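Local atomic coordinates of Baccell_00875 (Bacteroides cellulosilyticus DSM 14838, PDB entry 5NO8), a protein that probably acts as a polysaccharide lyase that removes the rhamnose caps linked through glucuronic acid on complex arabinogalactan proteins. Residues 262-265 and 266-269; 403-406 and 407-410; 523-526 and 527-531; 629-632 and 633-636. All coordinates share one frame; numbering follows the deposited sequence.

Contact 1 of 4, residues 262-265 and 266-269; sequences CNKY and VFEK
Asn263 OD1 accepts from the backbone N of Arg274 and also lies at the edge of the Phe267 ring, near its plane, with Phe267 CZ 3.6 Å from Asn263 OD1. The amide plane is turned 44° against the ring, so the two flat groups meet aslant. Asn263 CG sits between its own backbone N and carbonyl carbon (chi1 61°), which swings the carboxamide back toward the ring. Over one face of Phe267 lies the start of the lysine chain, Lys264 CB standing 4.1 Å from Phe267 CZ. Lys264 O is closer still, 3.2 Å from that same Phe267 CZ, and this buried carbonyl oxygen has no hydrogen-bond partner in the model. With an alanine in place of Phe267, Lys264 CB would probably lose the face it packs on and Asn263 OD1 its ring edge, opening a gap beside Ala273 and Cys332. Within the turn, Tyr265 OH accepts from Cys262 N at 3.0 Å, closing the segment back on its own start, while Lys264 NZ forms a salt bridge with Glu271. The turn carries the chain from strand 259-262, at one border of a mixed sheet, to strand 266-268 at the other, where Tyr265 and Phe267 join strand 326-335 through Leu333, and Val266 touches helix 632-644.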
loop_
_atom_site.group_PDB
_atom_site.type_symbol
_atom_site.label_atom_id
_atom_site.label_comp_id
_atom_site.label_asym_id
_atom_site.label_seq_id
_atom_site.Cartn_x
_atom_site.Cartn_y
_atom_site.Cartn_z
ATOM N N CYS A 262 -8.787 16.246 -1.887
ATOM C CA CYS A 262 -8.751 17.074 -0.683
ATOM C C CYS A 262 -7.382 17.716 -0.579
ATOM O O CYS A 262 -6.405 17.199 -1.096
ATOM C CB CYS A 262 -8.997 16.234 0.564
ATOM S SG CYS A 262 -10.556 15.308 0.526
ATOM N N ASN A 263 -7.293 18.824 0.152
ATOM C CA ASN A 263 -6.003 19.468 0.352
ATOM C C ASN A 263 -5.057 18.545 1.125
ATOM O O ASN A 263 -3.855 18.529 0.857
ATOM C CB ASN A 263 -6.149 20.867 0.987
ATOM C CG ASN A 263 -6.787 20.836 2.352
ATOM O OD1 ASN A 263 -7.841 20.242 2.539
ATOM N ND2 ASN A 263 -6.122 21.435 3.335
ATOM N N LYS A 264 -5.601 17.794 2.083
ATOM C CA LYS A 264 -4.869 16.749 2.796
ATOM C C LYS A 264 -5.872 15.677 3.125
ATOM O O LYS A 264 -7.061 15.922 2.992
ATOM C CB LYS A 264 -4.343 17.266 4.104
ATOM C CG LYS A 264 -3.419 18.421 3.981
ATOM C CD LYS A 264 -2.635 18.585 5.256
ATOM C CE LYS A 264 -3.320 19.434 6.280
ATOM N NZ LYS A 264 -2.238 20.295 6.896
ATOM N N TYR A 265 -5.401 14.517 3.560
ATOM C CA TYR A 265 -6.305 13.430 3.971
ATOM C C TYR A 265 -6.264 13.113 5.434
ATOM O O TYR A 265 -7.107 12.366 5.926
ATOM C CB TYR A 265 -6.075 12.180 3.097
ATOM C CG TYR A 265 -6.390 12.512 1.688
ATOM C CD1 TYR A 265 -7.709 12.479 1.213
ATOM C CD2 TYR A 265 -5.382 12.943 0.808
ATOM C CE1 TYR A 265 -8.016 12.874 -0.082
ATOM C CE2 TYR A 265 -5.677 13.316 -0.496
ATOM C CZ TYR A 265 -7.000 13.270 -0.950
ATOM O OH TYR A 265 -7.321 13.675 -2.220
ATOM N N VAL A 266 -5.300 13.687 6.151
ATOM C CA VAL A 266 -5.250 13.599 7.593
ATOM C C VAL A 266 -5.111 15.031 8.117
ATOM O O VAL A 266 -4.242 15.783 7.659
ATOM C CB VAL A 266 -4.074 12.735 8.088
ATOM C CG1 VAL A 266 -4.036 12.710 9.605
ATOM C CG2 VAL A 266 -4.181 11.328 7.518
ATOM N N PHE A 267 -5.996 15.389 9.037
ATOM C CA PHE A 267 -6.105 16.733 9.604
ATOM C C PHE A 267 -5.913 16.704 11.103
ATOM O O PHE A 267 -6.335 15.760 11.744
ATOM C CB PHE A 267 -7.504 17.265 9.343
ATOM C CG PHE A 267 -7.784 17.489 7.911
ATOM C CD1 PHE A 267 -7.393 18.679 7.305
ATOM C CD2 PHE A 267 -8.318 16.467 7.125
ATOM C CE1 PHE A 267 -7.603 18.895 5.963
ATOM C CE2 PHE A 267 -8.542 16.690 5.773
ATOM C CZ PHE A 267 -8.204 17.906 5.197
ATOM N N GLU A 268 -5.282 17.746 11.666
ATOM C CA GLU A 268 -5.339 18.001 13.094
ATOM C C GLU A 268 -6.625 18.743 13.426
ATOM O O GLU A 268 -7.127 19.540 12.631
ATOM C CB GLU A 268 -4.152 18.865 13.563
ATOM C CG GLU A 268 -2.802 18.221 13.301
ATOM C CD GLU A 268 -1.678 19.059 13.889
ATOM O OE1 GLU A 268 -1.768 20.294 13.826
ATOM O OE2 GLU A 268 -0.719 18.490 14.426
ATOM N N LYS A 269 -7.146 18.483 14.617
ATOM C CA LYS A 269 -8.380 19.100 15.033
ATOM C C LYS A 269 -8.220 20.623 14.951
ATOM O O LYS A 269 -7.202 21.165 15.386
ATOM C CB LYS A 269 -8.728 18.630 16.431
ATOM C CG LYS A 269 -10.095 19.066 16.897
ATOM C CD LYS A 269 -10.443 18.415 18.229
ATOM C CE LYS A 269 -9.820 19.180 19.377
ATOM N NZ LYS A 269 -10.207 18.486 20.629
#

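Contact 2 of 4, residues 403-406 and 407-410; sequences VKQY and LLTK
Tyr406 and Lys410 meet at the C-terminal end of helix 396-409, where the chain leaves helical geometry at Lys410 with positive phi. Lys410 N still gives the last turn its bond, to Tyr406 O at 2.7 Å. One step earlier Gln405 O takes two sound donors from one residue: Thr409 N, the ordinary helical donor, and Thr409 OG1, which is 2.8 Å from Gln405 O and comes from 43° above the carbonyl plane. A threonine hydroxyl thus folds back on the helix while weakly accepting from Asp411 N. Leu408 N is served less well, by weak bonds to Lys404 O and Gln405 O. The lysine amine is used too, Lys410 NZ donating to Leu407 O at 3.0 Å, a carbonyl near the helix end.

With Tyr406 CG anti to the backbone N (chi1 175°), the ring is carried along the helix end, and Lys410 CA lies over its face in a CH-pi contact, 4.1 Å from the ring centroid. Water 1 sits in the ring plane, 2.9 Å from Tyr406 OH, and donates weakly to Lys410 O. Were an alanine here, Lys410 CA would probably lose its aromatic floor and the water its phenolic mate. Lys404 NZ, on another side, bonds to Leu694 O and Val685 O. Gln405 meets Thr409 through its amide, with Gln405 NE2 3.7 Å from Thr409 CG2.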
loop_
_atom_site.group_PDB
_atom_site.type_symbol
_atom_site.label_atom_id
_atom_site.label_comp_id
_atom_site.label_asym_id
_atom_site.label_seq_id
_atom_site.Cartn_x
_atom_site.Cartn_y
_atom_site.Cartn_z
ATOM N N VAL A 403 14.858 7.198 19.906
ATOM C CA VAL A 403 16.000 8.121 19.752
ATOM C C VAL A 403 15.589 9.430 19.095
ATOM O O VAL A 403 15.953 10.503 19.570
ATOM C CB VAL A 403 17.162 7.541 18.906
ATOM C CG1 VAL A 403 18.251 8.596 18.739
ATOM C CG2 VAL A 403 17.716 6.303 19.550
ATOM N N LYS A 404 14.863 9.365 17.977
ATOM C CA LYS A 404 14.515 10.581 17.267
ATOM C C LYS A 404 13.649 11.463 18.177
ATOM O O LYS A 404 13.858 12.666 18.236
ATOM C CB LYS A 404 13.828 10.293 15.933
ATOM C CG LYS A 404 14.788 9.689 14.930
ATOM C CD LYS A 404 14.195 9.600 13.546
ATOM C CE LYS A 404 15.166 8.906 12.607
ATOM N NZ LYS A 404 14.726 9.084 11.207
ATOM N N GLN A 405 12.725 10.849 18.899
ATOM C CA GLN A 405 11.864 11.601 19.813
ATOM C C GLN A 405 12.690 12.160 21.008
ATOM O O GLN A 405 12.462 13.280 21.458
ATOM C CB GLN A 405 10.702 10.758 20.325
ATOM C CG GLN A 405 9.658 11.553 21.114
ATOM C CD GLN A 405 8.799 12.522 20.303
ATOM O OE1 GLN A 405 9.040 12.816 19.134
ATOM N NE2 GLN A 405 7.791 13.065 20.969
ATOM N N TYR A 406 13.665 11.409 21.478
ATOM C CA TYR A 406 14.599 11.924 22.469
ATOM C C TYR A 406 15.336 13.152 21.965
ATOM O O TYR A 406 15.489 14.151 22.697
ATOM C CB TYR A 406 15.591 10.830 22.913
ATOM C CG TYR A 406 16.603 11.450 23.839
ATOM C CD1 TYR A 406 16.298 11.644 25.180
ATOM C CD2 TYR A 406 17.796 11.944 23.348
ATOM C CE1 TYR A 406 17.198 12.293 26.033
ATOM C CE2 TYR A 406 18.708 12.583 24.185
ATOM C CZ TYR A 406 18.403 12.749 25.525
ATOM O OH TYR A 406 19.296 13.396 26.358
ATOM N N LEU A 407 15.798 13.127 20.725
ATOM C CA LEU A 407 16.564 14.252 20.197
ATOM C C LEU A 407 15.726 15.541 20.147
ATOM O O LEU A 407 16.284 16.644 20.245
ATOM C CB LEU A 407 17.165 13.931 18.828
ATOM C CG LEU A 407 18.226 12.825 18.830
ATOM C CD1 LEU A 407 18.603 12.494 17.392
ATOM C CD2 LEU A 407 19.437 13.255 19.641
ATOM N N LEU A 408 14.399 15.395 20.030
ATOM C CA LEU A 408 13.484 16.525 20.020
ATOM C C LEU A 408 13.108 16.990 21.403
ATOM O O LEU A 408 13.067 18.199 21.666
ATOM C CB LEU A 408 12.214 16.154 19.227
ATOM C CG LEU A 408 12.453 16.015 17.736
ATOM C CD1 LEU A 408 11.270 15.318 17.090
ATOM C CD2 LEU A 408 12.653 17.383 17.088
ATOM N N THR A 409 12.835 16.041 22.283
ATOM C CA THR A 409 12.210 16.301 23.569
ATOM C C THR A 409 13.150 16.288 24.752
ATOM O O THR A 409 12.808 16.846 25.797
ATOM C CB THR A 409 11.107 15.270 23.883
ATOM O OG1 THR A 409 11.703 13.975 24.072
ATOM C CG2 THR A 409 10.090 15.249 22.790
ATOM N N LYS A 410 14.290 15.608 24.609
ATOM C CA LYS A 410 15.314 15.419 25.661
ATOM C C LYS A 410 14.816 14.690 26.907
ATOM O O LYS A 410 15.385 14.834 27.986
ATOM C CB LYS A 410 16.004 16.740 26.047
ATOM C CG LYS A 410 16.334 17.685 24.901
ATOM C CD LYS A 410 17.376 17.148 23.952
ATOM C CE LYS A 410 17.607 18.142 22.811
ATOM N NZ LYS A 410 18.610 17.648 21.816
HETATM O O HOH W 1 18.229 13.529 29.069
#

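Contact 3 of 4, residues 523-526 and 527-531; sequences GDVF and VKNGL
Val525 and Asn529, one helical turn apart, lie side by side and point the same way, with Val525 CG1 3.7 Å from Asn529 ND2. The asparagine also packs against the carbonyl oxygen one turn back: Asn529 CG is 3.3 Å from Val525 O, brought there because CG is anti to its own carbonyl carbon (chi1 -70°). Beyond, Asn529 ND2 bonds to Tyr490 OH, and the ring of that same tyrosine stacks on Phe526, which meets Phe551 edge-to-face; this is the closely packed part. Val527 adds a second close fit, its CG2 3.3 Å from Gly523 O, and its side chain touches Tyr564 and Glu567 of helix 562-576. Asp524 OD1 is held by the same helix, in a salt bridge with Lys563 and a hydrogen bond with Tyr564 OH.

All this belongs to the last turns of helix 509-529, a run of backbone bonds from residue i+4 back to residue i that continues up to Gly530 N, bonded to Phe526 O at 3.1 Å. Gly530 then departs with positive phi.

The remainder is looser. Lys528 is exposed; its chain bends at chi3 (75°) back toward Val525, yet Lys528 NZ and Val525 CG2 come no nearer than 4.5 Å. At the helix end a solvent molecule does part of the work: water 2 donates to Phe526 O at 2.8 Å and to Gly530 O, spanning the point where the chain turns away.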
loop_
_atom_site.group_PDB
_atom_site.type_symbol
_atom_site.label_atom_id
_atom_site.label_comp_id
_atom_site.label_asym_id
_atom_site.label_seq_id
_atom_site.Cartn_x
_atom_site.Cartn_y
_atom_site.Cartn_z
ATOM N N GLY A 523 26.547 1.271 -4.604
ATOM C CA GLY A 523 26.019 2.170 -5.608
ATOM C C GLY A 523 26.287 1.721 -7.040
ATOM O O GLY A 523 25.399 1.769 -7.896
ATOM N N ASP A 524 27.513 1.263 -7.291
ATOM C CA ASP A 524 27.872 0.778 -8.625
ATOM C C ASP A 524 27.107 -0.502 -8.973
ATOM O O ASP A 524 26.640 -0.621 -10.092
ATOM C CB ASP A 524 29.400 0.622 -8.760
ATOM C CG ASP A 524 30.136 1.956 -8.651
ATOM O OD1 ASP A 524 29.504 3.033 -8.800
ATOM O OD2 ASP A 524 31.364 1.941 -8.407
ATOM N N VAL A 525 26.905 -1.406 -8.015
ATOM C CA VAL A 525 26.079 -2.601 -8.260
ATOM C C VAL A 525 24.638 -2.209 -8.617
ATOM O O VAL A 525 24.086 -2.720 -9.593
ATOM C CB VAL A 525 26.112 -3.607 -7.096
ATOM C CG1 VAL A 525 25.089 -4.732 -7.290
ATOM C CG2 VAL A 525 27.508 -4.212 -6.953
ATOM N N PHE A 526 24.045 -1.276 -7.872
ATOM C CA PHE A 526 22.658 -0.877 -8.144
ATOM C C PHE A 526 22.506 -0.222 -9.504
ATOM O O PHE A 526 21.543 -0.479 -10.207
ATOM C CB PHE A 526 22.109 0.059 -7.053
ATOM C CG PHE A 526 21.945 -0.577 -5.682
ATOM C CD1 PHE A 526 22.123 -1.940 -5.444
ATOM C CD2 PHE A 526 21.537 0.228 -4.609
ATOM C CE1 PHE A 526 21.955 -2.470 -4.169
ATOM C CE2 PHE A 526 21.360 -0.305 -3.339
ATOM C CZ PHE A 526 21.575 -1.646 -3.115
ATOM N N VAL A 527 23.457 0.628 -9.870
ATOM C CA VAL A 527 23.464 1.250 -11.188
ATOM C C VAL A 527 23.590 0.216 -12.320
ATOM O O VAL A 527 22.917 0.335 -13.357
ATOM C CB VAL A 527 24.583 2.321 -11.300
ATOM C CG1 VAL A 527 24.770 2.799 -12.734
ATOM C CG2 VAL A 527 24.252 3.519 -10.420
ATOM N N LYS A 528 24.450 -0.777 -12.124
ATOM C CA LYS A 528 24.644 -1.814 -13.132
ATOM C C LYS A 528 23.407 -2.713 -13.232
ATOM O O LYS A 528 23.057 -3.129 -14.316
ATOM C CB LYS A 528 25.893 -2.637 -12.817
ATOM C CG LYS A 528 26.323 -3.617 -13.902
ATOM C CD LYS A 528 27.416 -4.538 -13.372
ATOM C CE LYS A 528 26.869 -5.617 -12.429
ATOM N NZ LYS A 528 27.654 -5.724 -11.158
ATOM N N ASN A 529 22.745 -3.003 -12.113
ATOM C CA ASN A 529 21.514 -3.788 -12.149
ATOM C C ASN A 529 20.372 -3.055 -12.861
ATOM O O ASN A 529 19.596 -3.684 -13.563
ATOM C CB ASN A 529 21.062 -4.180 -10.746
ATOM C CG ASN A 529 21.956 -5.209 -10.103
ATOM O OD1 ASN A 529 22.801 -5.822 -10.766
ATOM N ND2 ASN A 529 21.761 -5.429 -8.797
ATOM N N GLY A 530 20.275 -1.735 -12.684
ATOM C CA GLY A 530 19.127 -0.964 -13.180
ATOM C C GLY A 530 17.813 -1.589 -12.715
ATOM O O GLY A 530 17.658 -1.919 -11.536
ATOM N N LEU A 531 16.903 -1.820 -13.649
ATOM C CA LEU A 531 15.597 -2.396 -13.325
ATOM C C LEU A 531 15.601 -3.921 -13.198
ATOM O O LEU A 531 14.562 -4.519 -12.888
ATOM C CB LEU A 531 14.558 -1.957 -14.359
ATOM C CG LEU A 531 14.468 -0.450 -14.637
ATOM C CD1 LEU A 531 13.348 -0.179 -15.630
ATOM C CD2 LEU A 531 14.263 0.342 -13.362
HETATM O O HOH W 2 19.103 -1.477 -9.219
#

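Contact 4 of 4, residues 629-632 and 633-636; sequences TGDS and SYQK
Between helix 615-629 and helix 632-644 the backbone passes Gly630 with positive phi, extends at Asp631 (psi 97°) and then coils, so that Tyr634 N reaches back to Asp631 O at 3.1 Å. This is a helix N-cap, with Asp631 in the capping position. Its CG is anti to the backbone N (chi1 -174°), which brings the carboxylate to Ser633 N. Asp631 OD1 is gripped twice by one residue: Ser633 OG donates to it at 2.7 Å, and Ser633 N at 3.2 Å completes an Asx turn. Both donors come from the same face of the carboxylate plane, neither lying in it. With one N-H and one O-H donating to it and the start of a helix beside it, the carboxylate is likely to be stabilised in its charged form.

The second oxygen has a different neighbour. Asp631 OD2 lies near the plane of the Tyr634 ring, at its edge, 3.5 Å from Tyr634 CD1, and the carboxylate and ring planes stand 83° apart. The ring itself is held by Tyr622 and Tyr625, both edge-to-face, and its hydroxyl bonds to Glu576.

Just before the cap, Thr629 OG1 accepts from Asp631 N at 3.0 Å, forming an ST turn, and bonds to Tyr625 O as well. Regular helix bonding is under way where Lys636 N donates to Ser632 O, and the lysine chain stays near that carbonyl, Lys636 CG lying 3.6 Å from Ser632 O.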
loop_
_atom_site.group_PDB
_atom_site.type_symbol
_atom_site.label_atom_id
_atom_site.label_comp_id
_atom_site.label_asym_id
_atom_site.label_seq_id
_atom_site.Cartn_x
_atom_site.Cartn_y
_atom_site.Cartn_z
ATOM N N THR A 629 17.423 17.582 -6.113
ATOM C CA THR A 629 17.025 18.340 -7.295
ATOM C C THR A 629 16.543 19.744 -6.987
ATOM O O THR A 629 16.390 20.549 -7.909
ATOM C CB THR A 629 15.852 17.633 -7.991
ATOM O OG1 THR A 629 14.730 17.593 -7.092
ATOM C CG2 THR A 629 16.227 16.225 -8.410
ATOM N N GLY A 630 16.223 20.025 -5.720
ATOM C CA GLY A 630 15.539 21.258 -5.352
ATOM C C GLY A 630 14.069 21.331 -5.765
ATOM O O GLY A 630 13.464 22.389 -5.677
ATOM N N ASP A 631 13.484 20.205 -6.199
ATOM C CA ASP A 631 12.082 20.164 -6.610
ATOM C C ASP A 631 11.210 20.022 -5.354
ATOM O O ASP A 631 10.991 18.920 -4.848
ATOM C CB ASP A 631 11.835 19.011 -7.580
ATOM C CG ASP A 631 10.414 19.015 -8.160
ATOM O OD1 ASP A 631 9.540 19.733 -7.619
ATOM O OD2 ASP A 631 10.167 18.285 -9.143
ATOM N N SER A 632 10.694 21.136 -4.859
ATOM C CA SER A 632 9.971 21.120 -3.592
ATOM C C SER A 632 8.579 20.464 -3.670
ATOM O O SER A 632 7.999 20.154 -2.619
ATOM C CB SER A 632 9.854 22.531 -3.033
ATOM O OG SER A 632 9.002 23.301 -3.851
ATOM N N SER A 633 8.060 20.243 -4.883
ATOM C CA SER A 633 6.815 19.479 -5.047
ATOM C C SER A 633 7.002 18.078 -4.447
ATOM O O SER A 633 6.064 17.514 -3.906
ATOM C CB SER A 633 6.316 19.432 -6.515
ATOM O OG SER A 633 7.102 18.563 -7.346
ATOM N N TYR A 634 8.209 17.526 -4.542
ATOM C CA TYR A 634 8.509 16.247 -3.928
ATOM C C TYR A 634 8.553 16.260 -2.423
ATOM O O TYR A 634 8.167 15.259 -1.813
ATOM C CB TYR A 634 9.760 15.608 -4.534
ATOM C CG TYR A 634 9.412 14.899 -5.819
ATOM C CD1 TYR A 634 9.403 15.578 -7.041
ATOM C CD2 TYR A 634 9.027 13.564 -5.806
ATOM C CE1 TYR A 634 9.047 14.932 -8.232
ATOM C CE2 TYR A 634 8.680 12.909 -6.985
ATOM C CZ TYR A 634 8.695 13.604 -8.191
ATOM O OH TYR A 634 8.350 12.944 -9.338
ATOM N N GLN A 635 8.974 17.372 -1.808
ATOM C CA GLN A 635 8.878 17.492 -0.373
ATOM C C GLN A 635 7.411 17.500 0.095
ATOM O O GLN A 635 7.102 16.886 1.120
ATOM C CB GLN A 635 9.643 18.723 0.156
ATOM C CG GLN A 635 9.543 18.977 1.661
ATOM C CD GLN A 635 10.010 17.827 2.520
ATOM O OE1 GLN A 635 10.824 16.998 2.099
ATOM N NE2 GLN A 635 9.498 17.760 3.739
ATOM N N LYS A 636 6.535 18.179 -0.633
ATOM C CA LYS A 636 5.107 18.183 -0.289
ATOM C C LYS A 636 4.532 16.772 -0.434
ATOM O O LYS A 636 3.716 16.331 0.384
ATOM C CB LYS A 636 4.332 19.157 -1.159
ATOM C CG LYS A 636 4.767 20.598 -0.988
ATOM C CD LYS A 636 4.536 21.091 0.417
ATOM C CE LYS A 636 4.505 22.608 0.427
ATOM N NZ LYS A 636 4.439 23.102 1.831
#

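How the contacts relate
The four local contacts follow one another along the chain and touch nowhere directly, but shared helices connect them. Contacts 1 and 4 are the closest pair, nearest atoms about 8 Å apart: contact 4 starts helix 632-644, and the far end of that helix, Arg643 and Asn644, meets Val266 of contact 1. Helix 562-576 lies between contacts 3 and 4 (centres about 24 Å apart), touching Val527 and Tyr634. Helix 682-692 joins contacts 2 and 4 (centres about 26 Å apart): Lys404 bonds to Val685 O and Gln635 to Val690 O. Glycerol, probably from the crystallisation liquor, is bound at Lys264 and at Lys404, and does not by itself identify an active site.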